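Local coordinates for protein transcription termination factor FttA (Methanosarcina mazei, PDB 2XR1) that probably terminates transcription in archaea by cleaving nascent RNA as a zinc-dependent endonuclease and 5'-3' exonuclease of the metallo-beta-lactamase superfamily, at residues Phe200-Pro205 with His348-Thr353; Ala240-His245 with Ser339-Gly344. All blocks are in the same frame, centred on the assembly; numbering follows the deposited sequence.

Contact 1: residues Phe200-Pro205 with His348-Thr353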
loop_
_atom_site.group_PDB
_atom_site.type_symbol
_atom_site.label_atom_id
_atom_site.label_comp_id
_atom_site.label_asym_id
_atom_site.label_seq_id
_atom_site.Cartn_x
_atom_site.Cartn_y
_atom_site.Cartn_z
ATOM N N PHE B 200 -3.760 -8.008 8.062
ATOM C CA PHE B 200 -4.042 -7.752 6.661
ATOM C C PHE B 200 -5.004 -6.580 6.546
ATOM O O PHE B 200 -5.874 -6.349 7.397
ATOM C CB PHE B 200 -4.653 -9.005 6.014
ATOM C CG PHE B 200 -3.700 -10.134 5.902
ATOM C CD1 PHE B 200 -2.888 -10.277 4.747
ATOM C CD2 PHE B 200 -3.540 -11.019 6.936
ATOM C CE1 PHE B 200 -1.966 -11.300 4.646
ATOM C CE2 PHE B 200 -2.583 -12.058 6.842
ATOM C CZ PHE B 200 -1.801 -12.201 5.695
ATOM N N LEU B 201 -4.887 -5.821 5.480
ATOM C CA LEU B 201 -5.835 -4.718 5.282
ATOM C C LEU B 201 -6.630 -5.012 4.043
ATOM O O LEU B 201 -6.037 -5.215 3.032
ATOM C CB LEU B 201 -5.114 -3.405 5.139
ATOM C CG LEU B 201 -6.044 -2.204 5.173
ATOM C CD1 LEU B 201 -6.500 -1.980 6.584
ATOM C CD2 LEU B 201 -5.334 -0.923 4.493
ATOM N N LEU B 202 -7.955 -5.087 4.148
ATOM C CA LEU B 202 -8.845 -5.195 2.997
ATOM C C LEU B 202 -9.422 -3.820 2.821
ATOM O O LEU B 202 -9.884 -3.241 3.771
ATOM C CB LEU B 202 -9.953 -6.199 3.279
ATOM C CG LEU B 202 -11.178 -6.280 2.379
ATOM C CD1 LEU B 202 -10.856 -6.687 0.941
ATOM C CD2 LEU B 202 -12.141 -7.277 3.066
ATOM N N SER B 203 -9.379 -3.271 1.615
ATOM C CA SER B 203 -9.783 -1.906 1.456
ATOM C C SER B 203 -10.548 -1.703 0.168
ATOM O O SER B 203 -10.376 -2.454 -0.816
ATOM C CB SER B 203 -8.594 -0.938 1.577
ATOM O OG SER B 203 -7.856 -0.871 0.372
ATOM N N THR B 204 -11.438 -0.704 0.225
ATOM C CA THR B 204 -12.222 -0.289 -0.915
ATOM C C THR B 204 -12.126 1.212 -0.890
ATOM O O THR B 204 -11.450 1.758 -0.054
ATOM C CB THR B 204 -13.697 -0.763 -0.810
ATOM O OG1 THR B 204 -14.458 0.106 0.063
ATOM C CG2 THR B 204 -13.732 -2.171 -0.329
ATOM N N PRO B 205 -12.781 1.880 -1.828
ATOM C CA PRO B 205 -12.731 3.332 -1.764
ATOM C C PRO B 205 -13.416 3.918 -0.537
ATOM O O PRO B 205 -13.092 5.050 -0.134
ATOM C CB PRO B 205 -13.439 3.777 -3.057
ATOM C CG PRO B 205 -13.308 2.631 -3.993
ATOM C CD PRO B 205 -13.184 1.373 -3.151
ATOM N N HIS B 348 -17.624 -8.085 -5.492
ATOM C CA HIS B 348 -16.595 -9.045 -5.288
ATOM C C HIS B 348 -16.818 -9.755 -3.968
ATOM O O HIS B 348 -17.490 -9.244 -3.064
ATOM C CB HIS B 348 -15.247 -8.326 -5.284
ATOM C CG HIS B 348 -14.072 -9.229 -5.519
ATOM N ND1 HIS B 348 -13.625 -9.555 -6.779
ATOM C CD2 HIS B 348 -13.243 -9.861 -4.654
ATOM C CE1 HIS B 348 -12.588 -10.364 -6.683
ATOM N NE2 HIS B 348 -12.326 -10.559 -5.405
ATOM N N ASN B 349 -16.291 -10.966 -3.870
ATOM C CA ASN B 349 -16.387 -11.725 -2.637
ATOM C C ASN B 349 -15.031 -12.309 -2.353
ATOM O O ASN B 349 -14.484 -13.009 -3.219
ATOM C CB ASN B 349 -17.394 -12.883 -2.742
ATOM C CG ASN B 349 -18.781 -12.429 -2.969
ATOM O OD1 ASN B 349 -19.596 -12.358 -2.021
ATOM N ND2 ASN B 349 -19.097 -12.148 -4.217
ATOM N N VAL B 350 -14.508 -12.051 -1.152
ATOM C CA VAL B 350 -13.191 -12.522 -0.801
ATOM C C VAL B 350 -13.286 -13.282 0.515
ATOM O O VAL B 350 -13.964 -12.838 1.422
ATOM C CB VAL B 350 -12.138 -11.367 -0.699
ATOM C CG1 VAL B 350 -12.690 -10.222 0.021
ATOM C CG2 VAL B 350 -10.910 -11.833 0.046
ATOM N N VAL B 351 -12.612 -14.421 0.599
ATOM C CA VAL B 351 -12.540 -15.201 1.816
ATOM C C VAL B 351 -11.158 -15.224 2.429
ATOM O O VAL B 351 -10.179 -15.522 1.777
ATOM C CB VAL B 351 -12.958 -16.632 1.558
ATOM C CG1 VAL B 351 -12.594 -17.469 2.709
ATOM C CG2 VAL B 351 -14.485 -16.700 1.283
ATOM N N PHE B 352 -11.075 -14.858 3.694
ATOM C CA PHE B 352 -9.855 -15.002 4.429
ATOM C C PHE B 352 -10.074 -16.203 5.256
ATOM O O PHE B 352 -11.004 -16.205 6.016
ATOM C CB PHE B 352 -9.653 -13.829 5.366
ATOM C CG PHE B 352 -9.117 -12.613 4.697
ATOM C CD1 PHE B 352 -9.950 -11.801 3.940
ATOM C CD2 PHE B 352 -7.772 -12.245 4.847
ATOM C CE1 PHE B 352 -9.460 -10.650 3.308
ATOM C CE2 PHE B 352 -7.280 -11.111 4.222
ATOM C CZ PHE B 352 -8.134 -10.304 3.447
ATOM N N THR B 353 -9.219 -17.207 5.171
ATOM C CA THR B 353 -9.485 -18.464 5.866
ATOM C C THR B 353 -9.103 -18.386 7.301
ATOM O O THR B 353 -9.670 -19.104 8.115
ATOM C CB THR B 353 -8.711 -19.679 5.261
ATOM O OG1 THR B 353 -7.323 -19.417 5.364
ATOM C CG2 THR B 353 -9.056 -19.914 3.790
#
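The hydrophobic core between the two beta sheets of the metallo-beta-lactamase domain holds this contact, in which Phe200 and Leu202 of strand 199-203 face Val350 and Phe352 of strand 348-352. The strands belong to different sheets of the sandwich; the axes of these short segments approach to 10.8 Å and run nearly antiparallel, at 169°, too far apart for backbone pairing, so side chains alone fill the gap. Phe352 carries the largest share. Its CG stands anti to the carbonyl carbon (chi1 -80°), and the ring reaches across to the opposite strand, where CE2 lies 3.8 Å from Phe200 CB. The same atom is 4.1 Å from Phe200 CG, so the ring of Phe352 meets the root of the Phe200 side chain, and the two aromatic side chains pass at a slant without forming a stack. On the other side of its tip, Phe352 CE1 is 4.3 Å from Leu202 CD2, which places the ring against both inward residues of strand 199-203. The other methyl of Leu202, CD1, meets Val350 CG1 at 4.1 Å, the two side chains lying alongside with their tips pointing opposite ways. Ile211 touches Leu202 and Phe352 from strand 208-211, while Ile378 of strand 376-380 packs on Val350 and Phe352. Phe200 lies near the dinuclear zinc site, its side chain about 9 Å from a bound zinc ion. With only carbon atoms meeting and all four residues buried, cohesion here rests on van der Waals packing and the exclusion of water, with little directional preference.

Contact 2: residues Ala240-His245 with Ser339-Gly344. With ZN (zinc ion), chain E.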
loop_
_atom_site.group_PDB
_atom_site.type_symbol
_atom_site.label_atom_id
_atom_site.label_comp_id
_atom_site.label_asym_id
_atom_site.label_seq_id
_atom_site.Cartn_x
_atom_site.Cartn_y
_atom_site.Cartn_z
ATOM N N ALA B 240 -13.079 -1.337 10.830
ATOM C CA ALA B 240 -13.211 -2.497 11.725
ATOM C C ALA B 240 -11.971 -3.349 11.813
ATOM O O ALA B 240 -11.114 -3.307 10.975
ATOM C CB ALA B 240 -14.368 -3.339 11.306
ATOM N N VAL B 241 -11.884 -4.114 12.877
ATOM C CA VAL B 241 -10.859 -5.113 13.035
ATOM C C VAL B 241 -11.604 -6.431 13.144
ATOM O O VAL B 241 -12.567 -6.529 13.893
ATOM C CB VAL B 241 -9.962 -4.822 14.285
ATOM C CG1 VAL B 241 -9.024 -5.949 14.555
ATOM C CG2 VAL B 241 -9.144 -3.494 14.064
ATOM N N ILE B 242 -11.195 -7.425 12.355
ATOM C CA ILE B 242 -11.726 -8.758 12.508
ATOM C C ILE B 242 -10.676 -9.664 13.138
ATOM O O ILE B 242 -9.545 -9.689 12.713
ATOM C CB ILE B 242 -12.231 -9.299 11.182
ATOM C CG1 ILE B 242 -13.598 -8.676 10.866
ATOM C CG2 ILE B 242 -12.441 -10.799 11.240
ATOM C CD1 ILE B 242 -13.569 -7.318 10.282
ATOM N N VAL B 243 -11.051 -10.407 14.156
ATOM C CA VAL B 243 -10.175 -11.394 14.759
ATOM C C VAL B 243 -10.711 -12.766 14.328
ATOM O O VAL B 243 -11.854 -13.143 14.626
ATOM C CB VAL B 243 -10.167 -11.255 16.291
ATOM C CG1 VAL B 243 -9.354 -12.337 16.906
ATOM C CG2 VAL B 243 -9.655 -9.841 16.738
ATOM N N THR B 244 -9.876 -13.514 13.628
ATOM C CA THR B 244 -10.293 -14.767 13.043
ATOM C C THR B 244 -10.368 -15.877 14.091
ATOM O O THR B 244 -11.245 -16.730 14.013
ATOM C CB THR B 244 -9.321 -15.205 11.963
ATOM O OG1 THR B 244 -8.049 -15.337 12.562
ATOM C CG2 THR B 244 -9.225 -14.208 10.838
ATOM N N HIS B 245 -9.452 -15.865 15.062
ATOM C CA HIS B 245 -9.505 -16.811 16.170
ATOM C C HIS B 245 -8.593 -16.308 17.277
ATOM O O HIS B 245 -7.874 -15.340 17.093
ATOM C CB HIS B 245 -9.145 -18.258 15.760
ATOM C CG HIS B 245 -7.736 -18.450 15.295
ATOM N ND1 HIS B 245 -7.268 -17.966 14.089
ATOM C CD2 HIS B 245 -6.697 -19.118 15.859
ATOM C CE1 HIS B 245 -6.001 -18.321 13.942
ATOM N NE2 HIS B 245 -5.637 -19.041 14.987
ATOM N N SER B 339 -13.627 -16.115 7.267
ATOM C CA SER B 339 -14.248 -14.831 7.132
ATOM C C SER B 339 -14.600 -14.568 5.695
ATOM O O SER B 339 -13.724 -14.464 4.878
ATOM C CB SER B 339 -13.288 -13.815 7.675
ATOM O OG SER B 339 -13.089 -14.152 9.053
ATOM N N HIS B 340 -15.882 -14.512 5.399
ATOM C CA HIS B 340 -16.347 -14.168 4.077
ATOM C C HIS B 340 -16.795 -12.689 4.001
ATOM O O HIS B 340 -17.643 -12.244 4.788
ATOM C CB HIS B 340 -17.509 -15.106 3.714
ATOM C CG HIS B 340 -18.091 -14.871 2.367
ATOM N ND1 HIS B 340 -19.077 -13.941 2.139
ATOM C CD2 HIS B 340 -17.837 -15.451 1.174
ATOM C CE1 HIS B 340 -19.390 -13.945 0.856
ATOM N NE2 HIS B 340 -18.645 -14.847 0.243
ATOM N N PHE B 341 -16.240 -11.952 3.056
ATOM C CA PHE B 341 -16.565 -10.549 2.854
ATOM C C PHE B 341 -17.209 -10.331 1.511
ATOM O O PHE B 341 -16.596 -10.611 0.463
ATOM C CB PHE B 341 -15.315 -9.713 2.877
ATOM C CG PHE B 341 -14.634 -9.687 4.191
ATOM C CD1 PHE B 341 -14.966 -8.742 5.133
ATOM C CD2 PHE B 341 -13.645 -10.589 4.493
ATOM C CE1 PHE B 341 -14.313 -8.679 6.303
ATOM C CE2 PHE B 341 -12.994 -10.536 5.707
ATOM C CZ PHE B 341 -13.341 -9.590 6.598
ATOM N N HIS B 342 -18.420 -9.801 1.558
ATOM C CA HIS B 342 -19.264 -9.577 0.385
ATOM C C HIS B 342 -19.192 -8.095 0.177
ATOM O O HIS B 342 -19.623 -7.339 1.049
ATOM C CB HIS B 342 -20.703 -10.043 0.704
ATOM C CG HIS B 342 -21.701 -9.810 -0.384
ATOM N ND1 HIS B 342 -21.474 -10.148 -1.697
ATOM C CD2 HIS B 342 -22.966 -9.325 -0.343
ATOM C CE1 HIS B 342 -22.531 -9.827 -2.424
ATOM N NE2 HIS B 342 -23.452 -9.328 -1.623
ATOM N N ILE B 343 -18.589 -7.677 -0.935
ATOM C CA ILE B 343 -18.302 -6.271 -1.190
ATOM C C ILE B 343 -19.217 -5.708 -2.223
ATOM O O ILE B 343 -19.321 -6.221 -3.322
ATOM C CB ILE B 343 -16.843 -6.104 -1.642
ATOM C CG1 ILE B 343 -15.933 -6.935 -0.702
ATOM C CG2 ILE B 343 -16.462 -4.587 -1.777
ATOM C CD1 ILE B 343 -14.662 -6.344 -0.428
ATOM N N GLY B 344 -19.897 -4.632 -1.862
ATOM C CA GLY B 344 -20.863 -3.978 -2.754
ATOM C C GLY B 344 -22.145 -4.763 -2.932
ATOM O O GLY B 344 -22.489 -5.573 -2.101
HETATM ZN ZN ZN E . -3.988 -20.470 15.159
#
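Ile242 meets Ser339 and Phe341 with its two branches. CG1 stands beside the backbone N (chi1 -78°) and carries CD1 to the rim of the Phe341 ring, where it lies near the ring plane, 4.3 Å from CE1; the methyl therefore meets an edge and not the pi face. The other branch, CG2, lies 4.1 Å from Ser339 OG. Ser339 and Phe341, two residues apart on strand 337-343, both point to the opposite sheet, and Ile242 bridges the two. Ser339 OG also has Thr244 CG2 at 4.3 Å; both methyl groups meet it at plain packing distance. Around them, Phe327 of strand 323-329 packs on Ile242 and Ser339, and Ile211 of strand 208-211 on Thr244 and Phe341. This is the sandwich core of the metallo-beta-lactamase fold, where the segment that carries Ile242 leads on to the HxHxDH zinc-binding motif (His245, His247, Asp249, His250). Thr244 joins the packing to that site: while its methyl group looks to Ser339, its OG1 is hydrogen-bonded to Asp212, a residue behind the first shell of the metal, and accepts a bond from His245 ND1 at 3.1 Å. That bond is bent, 143° at the hydrogen, and OG1 lies 24° out of the imidazole plane. With ND1 engaged there, the histidine turns its NE2 to a zinc ion at 2.2 Å, and His247, His332 and Asp355 complete the protein ligands of this metal.

In the fold
Contacts 1 and 2 are both buried in the core of one metallo-beta-lactamase domain, with centres 7 Å apart, and each joins the same two sheets. In sequence, both segments of contact 2 fall between the two segments of contact 1. Strands 337-343 and 348-352, one from each contact, follow each other in sequence and are antiparallel neighbours in one sheet, with probable hydrogen bonds from Ile343 N to His348 O and from Ser339 N to Phe352 O, both 2.9 Å. Contact 1 is purely apolar, whereas contact 2 mixes hydrocarbon with a serine hydroxyl and, through Thr244 and His245, leads on to zinc coordination.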